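Local coordinates for protein Amy13K (Eubacterium rectale DSM 17629, PDB 6B3P) that binds starch-derived maltooligosaccharides through two family 26 carbohydrate-binding modules of a surface-anchored alpha-amylase, probably helping to hold starch for the enzyme, at residues Glu29-Thr34 with Ile60-Gly65; Ser126-Gly131 with Val154-Val159; Gln174-Asp179 with Gly196-Tyr201. All coordinates share one frame; numbering follows the deposited sequence. Where two conformers were deposited one is given.

Contact 1. Residues Glu29-Thr34 with Ile60-Gly65; sequences EWPGKT and ILNDDG. With GLC (alpha-D-glucopyranose), chain C; GLC (alpha-D-glucopyranose), chain B; FMT (formic acid), chain S.
Trp30 meets Ile60 and Asn62 with the six-membered end of its indole, and here the packing between Glu29-Thr34 and Ile60-Gly65 is tight. The side chain leaves the backbone with CG anti to N (chi1 -177°), which carries the ring between protein and sugar. One glucose lies flat on a face, its C2 3.4 Å above the plane and over the ring centre, the CH-pi stacking by which starch-binding modules hold their ligand. Asn62 ND2 lies over the opposite face, 3.6 Å from Trp30 CH2, with the amide plane turned 48° from the ring. Ile60 CG2 closes the edge, in the ring plane, while its other branch reaches the next glucose, CD1 lying 3.8 Å from C1 of that sugar.

The amide of Asn62 is fixed at both ends. Its ND2 donates to Pro31 O at 2.9 Å, nearly straight (165°) and almost within the amide plane; its OD1 accepts from Asp64 N at 2.7 Å on an in-plane lone pair, forming an Asx turn. The cis peptide before Pro31 accompanies a proline ring packed against this turn, with CG 3.3 Å from Asp64 OD1.

Toward the exposed Thr34 the contact is looser and wetter. One water ties three groups together, donating to Gly32 O and Asp64 OD1 and accepting from Thr34 OG1. Lys33 points away from the other segment; its NZ bonds to His48 O and, weakly, to a formate probably from the crystallisation liquor.

Strand 16-20 runs between strands 33-37 and 57-62 in the sheet: Ala17 pairs with Lys33, while Tyr18 pairs with Ile60 and sets its ring edge-to-face with Trp30.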
loop_
_atom_site.group_PDB
_atom_site.type_symbol
_atom_site.label_atom_id
_atom_site.label_comp_id
_atom_site.label_asym_id
_atom_site.label_seq_id
_atom_site.Cartn_x
_atom_site.Cartn_y
_atom_site.Cartn_z
ATOM N N GLU A 29 14.527 -14.243 6.665
ATOM C CA GLU A 29 15.916 -14.411 7.076
ATOM C C GLU A 29 16.765 -13.273 6.527
ATOM O O GLU A 29 16.378 -12.615 5.560
ATOM C CB GLU A 29 16.472 -15.754 6.593
ATOM C CG GLU A 29 15.891 -16.969 7.301
ATOM C CD GLU A 29 16.563 -18.264 6.883
ATOM O OE1 GLU A 29 17.527 -18.210 6.090
ATOM O OE2 GLU A 29 16.127 -19.338 7.347
ATOM N N TRP A 30 17.917 -13.045 7.150
ATOM C CA TRP A 30 18.854 -12.017 6.703
ATOM C C TRP A 30 19.077 -12.140 5.193
ATOM O O TRP A 30 19.249 -13.249 4.687
ATOM C CB TRP A 30 20.182 -12.146 7.456
ATOM C CG TRP A 30 21.155 -11.073 7.105
ATOM C CD1 TRP A 30 22.183 -11.155 6.210
ATOM C CD2 TRP A 30 21.185 -9.740 7.630
ATOM N NE1 TRP A 30 22.854 -9.956 6.148
ATOM C CE2 TRP A 30 22.260 -9.070 7.010
ATOM C CE3 TRP A 30 20.404 -9.048 8.560
ATOM C CZ2 TRP A 30 22.576 -7.744 7.295
ATOM C CZ3 TRP A 30 20.719 -7.730 8.843
ATOM C CH2 TRP A 30 21.795 -7.092 8.211
ATOM N N PRO A 31 19.082 -11.009 4.461
ATOM C CA PRO A 31 19.021 -9.595 4.859
ATOM C C PRO A 31 17.617 -9.011 5.048
ATOM O O PRO A 31 17.489 -7.795 5.188
ATOM C CB PRO A 31 19.725 -8.896 3.695
ATOM C CG PRO A 31 19.370 -9.729 2.514
ATOM C CD PRO A 31 19.310 -11.151 3.011
ATOM N N GLY A 32 16.587 -9.851 5.055
ATOM C CA GLY A 32 15.226 -9.375 5.237
ATOM C C GLY A 32 14.523 -9.117 3.920
ATOM O O GLY A 32 14.786 -9.793 2.926
ATOM N N LYS A 33 13.628 -8.130 3.915
ATOM C CA LYS A 33 12.809 -7.839 2.743
ATOM C C LYS A 33 13.347 -6.666 1.932
ATOM O O LYS A 33 13.566 -5.576 2.458
ATOM C CB LYS A 33 11.370 -7.549 3.165
ATOM C CG LYS A 33 10.418 -7.425 1.993
ATOM C CD LYS A 33 8.975 -7.379 2.446
ATOM C CE LYS A 33 8.029 -7.368 1.257
ATOM N NZ LYS A 33 6.608 -7.229 1.672
ATOM N N THR A 34 13.543 -6.902 0.638
ATOM C CA THR A 34 14.036 -5.871 -0.271
ATOM C C THR A 34 13.050 -4.715 -0.350
ATOM O O THR A 34 11.842 -4.923 -0.465
ATOM C CB THR A 34 14.276 -6.428 -1.694
ATOM O OG1 THR A 34 15.187 -7.531 -1.631
ATOM C CG2 THR A 34 14.850 -5.349 -2.621
ATOM N N ILE A 60 16.965 -3.457 11.223
ATOM C CA ILE A 60 18.288 -3.228 10.656
ATOM C C ILE A 60 18.159 -2.972 9.162
ATOM O O ILE A 60 17.797 -3.867 8.396
ATOM C CB ILE A 60 19.240 -4.417 10.897
ATOM C CG1 ILE A 60 19.517 -4.572 12.394
ATOM C CG2 ILE A 60 20.560 -4.214 10.145
ATOM C CD1 ILE A 60 20.294 -5.824 12.754
ATOM N N LEU A 61 18.439 -1.737 8.761
ATOM C CA LEU A 61 18.512 -1.379 7.352
ATOM C C LEU A 61 19.885 -1.780 6.817
ATOM O O LEU A 61 20.899 -1.587 7.486
ATOM C CB LEU A 61 18.257 0.117 7.165
ATOM C CG LEU A 61 16.850 0.590 7.546
ATOM C CD1 LEU A 61 16.814 2.101 7.730
ATOM C CD2 LEU A 61 15.838 0.155 6.493
ATOM N N ASN A 62 19.908 -2.342 5.613
ATOM C CA ASN A 62 21.127 -2.924 5.055
ATOM C C ASN A 62 21.121 -2.852 3.529
ATOM O O ASN A 62 20.108 -2.494 2.932
ATOM C CB ASN A 62 21.277 -4.375 5.526
ATOM C CG ASN A 62 20.133 -5.261 5.067
ATOM O OD1 ASN A 62 19.977 -5.518 3.876
ATOM N ND2 ASN A 62 19.333 -5.744 6.019
ATOM N N ASP A 63 22.244 -3.194 2.898
ATOM C CA ASP A 63 22.330 -3.161 1.437
ATOM C C ASP A 63 22.025 -4.530 0.828
ATOM O O ASP A 63 22.662 -4.951 -0.139
ATOM C CB ASP A 63 23.710 -2.660 0.980
ATOM C CG ASP A 63 24.858 -3.519 1.481
ATOM O OD1 ASP A 63 24.617 -4.546 2.147
ATOM O OD2 ASP A 63 26.018 -3.159 1.193
ATOM N N ASP A 64 21.044 -5.212 1.412
ATOM C CA ASP A 64 20.471 -6.430 0.840
ATOM C C ASP A 64 21.486 -7.563 0.670
ATOM O O ASP A 64 21.505 -8.240 -0.358
ATOM C CB ASP A 64 19.816 -6.109 -0.509
ATOM C CG ASP A 64 18.719 -7.099 -0.885
ATOM O OD1 ASP A 64 18.376 -7.973 -0.062
ATOM O OD2 ASP A 64 18.178 -6.990 -2.006
ATOM N N GLY A 65 22.324 -7.768 1.682
ATOM C CA GLY A 65 23.203 -8.923 1.718
ATOM C C GLY A 65 24.581 -8.707 1.117
ATOM O O GLY A 65 25.268 -9.680 0.804
HETATM C C1 GLC C . 23.677 -11.170 9.791
HETATM C C2 GLC C . 23.725 -9.710 10.194
HETATM C C3 GLC C . 23.432 -9.606 11.683
HETATM C C4 GLC C . 22.140 -10.311 12.047
HETATM C C5 GLC C . 22.146 -11.724 11.513
HETATM C C6 GLC C . 20.812 -12.386 11.817
HETATM O O2 GLC C . 24.961 -9.132 9.845
HETATM O O3 GLC C . 23.346 -8.274 12.078
HETATM O O4 GLC C . 21.957 -10.298 13.440
HETATM O O5 GLC C . 22.408 -11.692 10.144
HETATM O O6 GLC C . 20.644 -13.640 11.227
HETATM C C1 GLC B . 20.963 -9.406 13.926
HETATM C C2 GLC B . 21.497 -8.612 15.089
HETATM C C3 GLC B . 21.589 -9.449 16.350
HETATM C C4 GLC B . 20.280 -10.185 16.593
HETATM C C5 GLC B . 19.819 -10.904 15.338
HETATM C C6 GLC B . 18.481 -11.622 15.476
HETATM O O2 GLC B . 22.729 -8.093 14.706
HETATM O O3 GLC B . 21.947 -8.659 17.441
HETATM O O4 GLC B . 20.479 -11.072 17.670
HETATM O O5 GLC B . 19.740 -9.983 14.292
HETATM O O6 GLC B . 18.084 -12.326 14.332
HETATM C C FMT S . 6.777 -4.077 -0.616
HETATM O O1 FMT S . 7.113 -4.373 0.520
HETATM O O2 FMT S . 5.788 -3.384 -0.823
HETATM O O HOH W 1 16.157 -9.567 0.394
#

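Contact 2. Residues Ser126-Gly131 with Val154-Val159; sequences SATGAG and VYTQDV. With FMT (formic acid), chain T.
Thr128 and Thr156 run next to each other with their side chains in a common direction, Thr128 OG1 3.7 Å from Thr156 CB. They form an antiparallel hydrogen-bonded pair, a single bridge between the loop Ser126-Gly131 and the edge strand 150-157. Both backbone bonds, Thr128 N to Thr156 O and Thr156 N to Thr128 O, measure 3.0 Å.

Tyr155 reaches along the glycine end of the loop. Its CD1 is 3.8 Å from Gly129 CA, which also packs close to Val154 O and leaves little room for a side chain. At the far end Tyr155 OH takes a weak, bent bond (128°) from Gly131 N, which sits near the ring plane at its edge; Asn118 is the stronger partner of this hydroxyl.

At the other end Ser126 turns OG between its own backbone N and carbonyl carbon (chi1 69°), and from there it accepts a straight 2.9 Å bond from Asp158 N (167°). The same hydroxyl is bonded to Asp124. Asp158 bends alongside, its CB 3.4 Å from Ser126 OG, and a water links its OD1 to Ser126 O. Between these ends Ala127 CB meets Gln157 CG.

Beside the threonine pair another water donates to Thr128 O and Val154 O. A formate, probably from the crystallisation liquor, accepts from Ala130 N and Val154 N. In the direct bonds between the segments every donor is a backbone N-H, while the acceptors are split between carbonyls and the Ser126 and Tyr155 hydroxyls. With little apolar overlap, the loop is held to the strand mainly by polar, directional contacts.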
loop_
_atom_site.group_PDB
_atom_site.type_symbol
_atom_site.label_atom_id
_atom_site.label_comp_id
_atom_site.label_asym_id
_atom_site.label_seq_id
_atom_site.Cartn_x
_atom_site.Cartn_y
_atom_site.Cartn_z
ATOM N N SER A 126 -9.191 17.389 -0.993
ATOM C CA SER A 126 -7.977 17.481 -1.801
ATOM C C SER A 126 -7.821 16.286 -2.737
ATOM O O SER A 126 -6.882 16.233 -3.532
ATOM C CB SER A 126 -6.741 17.589 -0.903
ATOM O OG SER A 126 -6.504 16.377 -0.208
ATOM N N ALA A 127 -8.745 15.333 -2.644
ATOM C CA ALA A 127 -8.629 14.071 -3.370
ATOM C C ALA A 127 -8.608 14.256 -4.886
ATOM O O ALA A 127 -9.347 15.075 -5.435
ATOM C CB ALA A 127 -9.766 13.132 -2.975
ATOM N N THR A 128 -7.743 13.490 -5.549
ATOM C CA THR A 128 -7.721 13.414 -7.006
ATOM C C THR A 128 -7.691 11.951 -7.424
ATOM O O THR A 128 -7.154 11.105 -6.713
ATOM C CB THR A 128 -6.509 14.149 -7.613
ATOM O OG1 THR A 128 -5.299 13.499 -7.207
ATOM C CG2 THR A 128 -6.480 15.601 -7.163
ATOM N N GLY A 129 -8.269 11.663 -8.585
ATOM C CA GLY A 129 -8.384 10.302 -9.074
ATOM C C GLY A 129 -9.619 10.153 -9.943
ATOM O O GLY A 129 -10.429 11.075 -10.038
ATOM N N ALA A 130 -9.759 8.985 -10.566
ATOM C CA ALA A 130 -10.793 8.737 -11.568
ATOM C C ALA A 130 -12.184 9.220 -11.160
ATOM O O ALA A 130 -12.848 9.926 -11.919
ATOM C CB ALA A 130 -10.846 7.252 -11.887
ATOM N N GLY A 131 -12.612 8.848 -9.959
ATOM C CA GLY A 131 -13.990 9.041 -9.549
ATOM C C GLY A 131 -14.314 10.289 -8.750
ATOM O O GLY A 131 -15.473 10.478 -8.378
ATOM N N VAL A 154 -6.284 4.970 -8.754
ATOM C CA VAL A 154 -5.397 5.585 -7.776
ATOM C C VAL A 154 -6.026 6.859 -7.234
ATOM O O VAL A 154 -6.346 7.773 -7.996
ATOM C CB VAL A 154 -4.018 5.922 -8.387
ATOM C CG1 VAL A 154 -3.099 6.552 -7.339
ATOM C CG2 VAL A 154 -3.376 4.677 -8.983
ATOM N N TYR A 155 -6.203 6.905 -5.916
ATOM C CA TYR A 155 -6.707 8.098 -5.247
ATOM C C TYR A 155 -5.630 8.721 -4.367
ATOM O O TYR A 155 -5.067 8.064 -3.492
ATOM C CB TYR A 155 -7.951 7.764 -4.425
ATOM C CG TYR A 155 -9.140 7.450 -5.296
ATOM C CD1 TYR A 155 -9.763 8.450 -6.029
ATOM C CD2 TYR A 155 -9.632 6.157 -5.400
ATOM C CE1 TYR A 155 -10.844 8.173 -6.837
ATOM C CE2 TYR A 155 -10.714 5.870 -6.204
ATOM C CZ TYR A 155 -11.316 6.880 -6.921
ATOM O OH TYR A 155 -12.395 6.592 -7.724
ATOM N N THR A 156 -5.355 9.997 -4.622
ATOM C CA THR A 156 -4.324 10.742 -3.911
ATOM C C THR A 156 -4.950 11.808 -3.029
ATOM O O THR A 156 -5.786 12.575 -3.497
ATOM C CB THR A 156 -3.349 11.416 -4.893
ATOM O OG1 THR A 156 -2.779 10.429 -5.759
ATOM C CG2 THR A 156 -2.237 12.142 -4.145
ATOM N N GLN A 157 -4.534 11.864 -1.765
ATOM C CA GLN A 157 -5.023 12.876 -0.829
ATOM C C GLN A 157 -3.875 13.570 -0.110
ATOM O O GLN A 157 -2.782 13.017 0.006
ATOM C CB GLN A 157 -5.956 12.251 0.209
ATOM C CG GLN A 157 -7.090 11.426 -0.368
ATOM C CD GLN A 157 -7.954 10.807 0.710
ATOM O OE1 GLN A 157 -8.821 11.468 1.279
ATOM N NE2 GLN A 157 -7.714 9.533 1.003
ATOM N N ASP A 158 -4.132 14.781 0.375
ATOM C CA ASP A 158 -3.151 15.515 1.166
ATOM C C ASP A 158 -3.138 15.039 2.615
ATOM O O ASP A 158 -2.161 15.253 3.336
ATOM C CB ASP A 158 -3.434 17.017 1.120
ATOM C CG ASP A 158 -3.247 17.604 -0.268
ATOM O OD1 ASP A 158 -2.809 16.867 -1.174
ATOM O OD2 ASP A 158 -3.531 18.805 -0.454
ATOM N N VAL A 159 -4.227 14.397 3.032
ATOM C CA VAL A 159 -4.360 13.910 4.399
ATOM C C VAL A 159 -4.732 12.433 4.418
ATOM O O VAL A 159 -5.198 11.879 3.421
ATOM C CB VAL A 159 -5.417 14.715 5.188
ATOM C CG1 VAL A 159 -5.028 16.190 5.245
ATOM C CG2 VAL A 159 -6.810 14.543 4.575
HETATM C C FMT T . -6.666 7.184 -11.639
HETATM O O1 FMT T . -6.065 6.112 -11.652
HETATM O O2 FMT T . -7.519 7.438 -10.790
HETATM O O HOH W 2 -4.052 15.290 -3.229
HETATM O O HOH W 3 -4.562 9.820 -8.016
#

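Contact 3. Residues Gln174-Asp179 with Gly196-Tyr201; sequences QTDNID and GDTTVY. With GLC (alpha-D-glucopyranose), chain D; GLC (alpha-D-glucopyranose), chain E; FMT (formic acid), chain O.
Asp176 and Thr198 pass alongside one another, running opposite ways, and the aspartate can be followed outward. Asp176 CB lies 3.5 Å from Thr198 OG1, the same oxygen that accepts from Asp176 N at 2.8 Å along a straight line (170°). With CG anti to the carbonyl carbon (chi1 -66°), the carboxylate is carried toward Gly196. There OD1 accepts from Gly196 N at 2.9 Å, met on its syn side and 25° out of the carboxylate plane. OD2 stands 3.4 Å from Thr198 CB and appears to accept hydrogen bonds from two waters, one of which also lies within bonding distance of Thr198 O.

These loops join the two sheets of a beta-sandwich-like module, strand 178-180 bordering one and strand 199-201 the other, and Ile178 CG2 touches Val200 CG2 at 3.9 Å between them. Replacing Asp176 by an alanine would probably leave Gly196 N without its acceptor and let the backbone at Gly196 shift.

On the other side of the first loop, Gln174 and Asn177 point away from Thr198 and grip sugar: Gln174 NE2 donates to O2 of one glucose at 3.0 Å, and Asn177 ND2 to O3 of another at 3.1 Å.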
loop_
_atom_site.group_PDB
_atom_site.type_symbol
_atom_site.label_atom_id
_atom_site.label_comp_id
_atom_site.label_asym_id
_atom_site.label_seq_id
_atom_site.Cartn_x
_atom_site.Cartn_y
_atom_site.Cartn_z
ATOM N N GLN A 174 -21.881 -4.535 -10.158
ATOM C CA GLN A 174 -21.059 -3.726 -9.268
ATOM C C GLN A 174 -20.608 -4.536 -8.058
ATOM O O GLN A 174 -21.178 -5.583 -7.757
ATOM C CB GLN A 174 -21.828 -2.485 -8.805
ATOM C CG GLN A 174 -22.979 -2.786 -7.848
ATOM C CD GLN A 174 -23.698 -1.533 -7.386
ATOM O OE1 GLN A 174 -23.643 -1.168 -6.211
ATOM N NE2 GLN A 174 -24.384 -0.871 -8.308
ATOM N N THR A 175 -19.587 -4.039 -7.365
ATOM C CA THR A 175 -19.098 -4.676 -6.147
ATOM C C THR A 175 -19.914 -4.232 -4.940
ATOM O O THR A 175 -20.712 -3.298 -5.027
ATOM C CB THR A 175 -17.613 -4.335 -5.882
ATOM O OG1 THR A 175 -17.475 -2.928 -5.644
ATOM C CG2 THR A 175 -16.742 -4.732 -7.064
ATOM N N ASP A 176 -19.708 -4.905 -3.813
ATOM C CA ASP A 176 -20.155 -4.387 -2.528
ATOM C C ASP A 176 -19.434 -3.077 -2.259
ATOM O O ASP A 176 -18.459 -2.747 -2.935
ATOM C CB ASP A 176 -19.862 -5.370 -1.390
ATOM C CG ASP A 176 -20.660 -6.651 -1.497
ATOM O OD1 ASP A 176 -21.822 -6.598 -1.948
ATOM O OD2 ASP A 176 -20.125 -7.714 -1.114
ATOM N N ASN A 177 -19.904 -2.335 -1.265
ATOM C CA ASN A 177 -19.144 -1.203 -0.762
ATOM C C ASN A 177 -17.771 -1.655 -0.295
ATOM O O ASN A 177 -17.664 -2.556 0.536
ATOM C CB ASN A 177 -19.865 -0.532 0.396
ATOM C CG ASN A 177 -21.104 0.213 -0.035
ATOM O OD1 ASN A 177 -21.539 0.131 -1.187
ATOM N ND2 ASN A 177 -21.685 0.948 0.903
ATOM N N ILE A 178 -16.729 -1.027 -0.828
ATOM C CA ILE A 178 -15.364 -1.299 -0.394
ATOM C C ILE A 178 -14.918 -0.199 0.560
ATOM O O ILE A 178 -14.745 0.944 0.150
ATOM C CB ILE A 178 -14.391 -1.378 -1.586
ATOM C CG1 ILE A 178 -14.851 -2.444 -2.585
ATOM C CG2 ILE A 178 -12.975 -1.688 -1.101
ATOM C CD1 ILE A 178 -14.331 -2.220 -3.982
ATOM N N ASP A 179 -14.738 -0.548 1.829
ATOM C CA ASP A 179 -14.301 0.415 2.833
ATOM C C ASP A 179 -12.779 0.426 2.914
ATOM O O ASP A 179 -12.168 -0.507 3.435
ATOM C CB ASP A 179 -14.909 0.095 4.198
ATOM C CG ASP A 179 -16.425 0.174 4.194
ATOM O OD1 ASP A 179 -16.990 0.882 3.332
ATOM O OD2 ASP A 179 -17.052 -0.468 5.061
ATOM N N GLY A 196 -22.393 -9.236 -3.081
ATOM C CA GLY A 196 -22.600 -10.480 -2.367
ATOM C C GLY A 196 -21.345 -11.333 -2.287
ATOM O O GLY A 196 -21.248 -12.216 -1.436
ATOM N N ASP A 197 -20.381 -11.063 -3.164
ATOM C CA ASP A 197 -19.197 -11.910 -3.284
ATOM C C ASP A 197 -17.912 -11.088 -3.423
ATOM O O ASP A 197 -16.940 -11.536 -4.030
ATOM C CB ASP A 197 -19.357 -12.853 -4.483
ATOM C CG ASP A 197 -18.331 -13.972 -4.496
ATOM O OD1 ASP A 197 -17.935 -14.438 -3.407
ATOM O OD2 ASP A 197 -17.919 -14.384 -5.601
ATOM N N THR A 198 -17.910 -9.891 -2.849
ATOM C CA THR A 198 -16.755 -9.002 -2.939
ATOM C C THR A 198 -15.724 -9.326 -1.859
ATOM O O THR A 198 -16.053 -9.384 -0.674
ATOM C CB THR A 198 -17.176 -7.524 -2.815
ATOM O OG1 THR A 198 -18.129 -7.208 -3.837
ATOM C CG2 THR A 198 -15.970 -6.596 -2.952
ATOM N N THR A 199 -14.480 -9.532 -2.286
ATOM C CA THR A 199 -13.376 -9.830 -1.377
ATOM C C THR A 199 -12.248 -8.812 -1.546
ATOM O O THR A 199 -11.831 -8.522 -2.667
ATOM C CB THR A 199 -12.815 -11.245 -1.613
ATOM O OG1 THR A 199 -13.892 -12.186 -1.697
ATOM C CG2 THR A 199 -11.881 -11.646 -0.482
ATOM N N VAL A 200 -11.762 -8.281 -0.426
ATOM C CA VAL A 200 -10.682 -7.296 -0.428
ATOM C C VAL A 200 -9.408 -7.885 0.177
ATOM O O VAL A 200 -9.407 -8.327 1.328
ATOM C CB VAL A 200 -11.071 -6.025 0.357
ATOM C CG1 VAL A 200 -9.952 -4.989 0.290
ATOM C CG2 VAL A 200 -12.368 -5.439 -0.182
ATOM N N TYR A 201 -8.331 -7.879 -0.605
ATOM C CA TYR A 201 -7.040 -8.396 -0.159
ATOM C C TYR A 201 -6.049 -7.269 0.135
ATOM O O TYR A 201 -5.951 -6.301 -0.621
ATOM C CB TYR A 201 -6.451 -9.334 -1.213
ATOM C CG TYR A 201 -7.313 -10.531 -1.522
ATOM C CD1 TYR A 201 -7.318 -11.637 -0.683
ATOM C CD2 TYR A 201 -8.114 -10.564 -2.656
ATOM C CE1 TYR A 201 -8.102 -12.738 -0.958
ATOM C CE2 TYR A 201 -8.902 -11.662 -2.942
ATOM C CZ TYR A 201 -8.892 -12.747 -2.090
ATOM O OH TYR A 201 -9.674 -13.843 -2.368
HETATM C C1 GLC D . -23.281 3.991 -3.074
HETATM C C2 GLC D . -23.362 3.037 -1.916
HETATM C C3 GLC D . -24.152 3.645 -0.784
HETATM C C4 GLC D . -23.606 4.999 -0.430
HETATM C C5 GLC D . -23.575 5.871 -1.657
HETATM C C6 GLC D . -23.020 7.245 -1.355
HETATM O O2 GLC D . -23.919 1.822 -2.343
HETATM O O3 GLC D . -24.074 2.824 0.339
HETATM O O4 GLC D . -24.365 5.562 0.633
HETATM O O5 GLC D . -22.792 5.236 -2.636
HETATM O O6 GLC D . -23.051 8.116 -2.457
HETATM C C1 GLC E . -25.927 3.818 -7.574
HETATM C C2 GLC E . -25.293 2.580 -6.961
HETATM C C3 GLC E . -25.204 2.669 -5.472
HETATM C C4 GLC E . -24.541 3.955 -5.088
HETATM C C5 GLC E . -25.257 5.132 -5.712
HETATM C C6 GLC E . -24.583 6.438 -5.390
HETATM O O1 GLC E . -27.339 3.881 -7.357
HETATM O O2 GLC E . -26.023 1.440 -7.273
HETATM O O3 GLC E . -24.448 1.602 -4.949
HETATM O O4 GLC E . -24.557 4.051 -3.684
HETATM O O5 GLC E . -25.262 4.966 -7.091
HETATM O O6 GLC E . -25.333 7.534 -5.811
HETATM C C FMT O . -23.582 -7.344 -9.353
HETATM O O1 FMT O . -24.335 -6.400 -9.112
HETATM O O2 FMT O . -23.494 -8.313 -8.600
HETATM O O HOH W 4 -19.324 -10.135 0.127
HETATM O O HOH W 5 -17.595 -7.531 0.777
#

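In the fold
The three contacts follow in series along the chain, each closing before the next opens. Contact 1 belongs to the first starch-binding module, at strands 33-37 and 57-62 with strand 16-20 between them, and its centre lies about 33 Å from that of contact 2 and about 36 Å from that of contact 3, across the centre of the chain. Contacts 2 and 3 are closer, with centres about 20 Å apart and nearest atoms about 9 Å. Both reach the four-stranded mixed sheet, at its opposite outermost strands, 150-157 and 199-201. Contacts 1 and 3 each include glycan-pocket residues, whereas contact 2 holds none; the protein therefore presents two separate sugar sites, consistent with binding starch at two points.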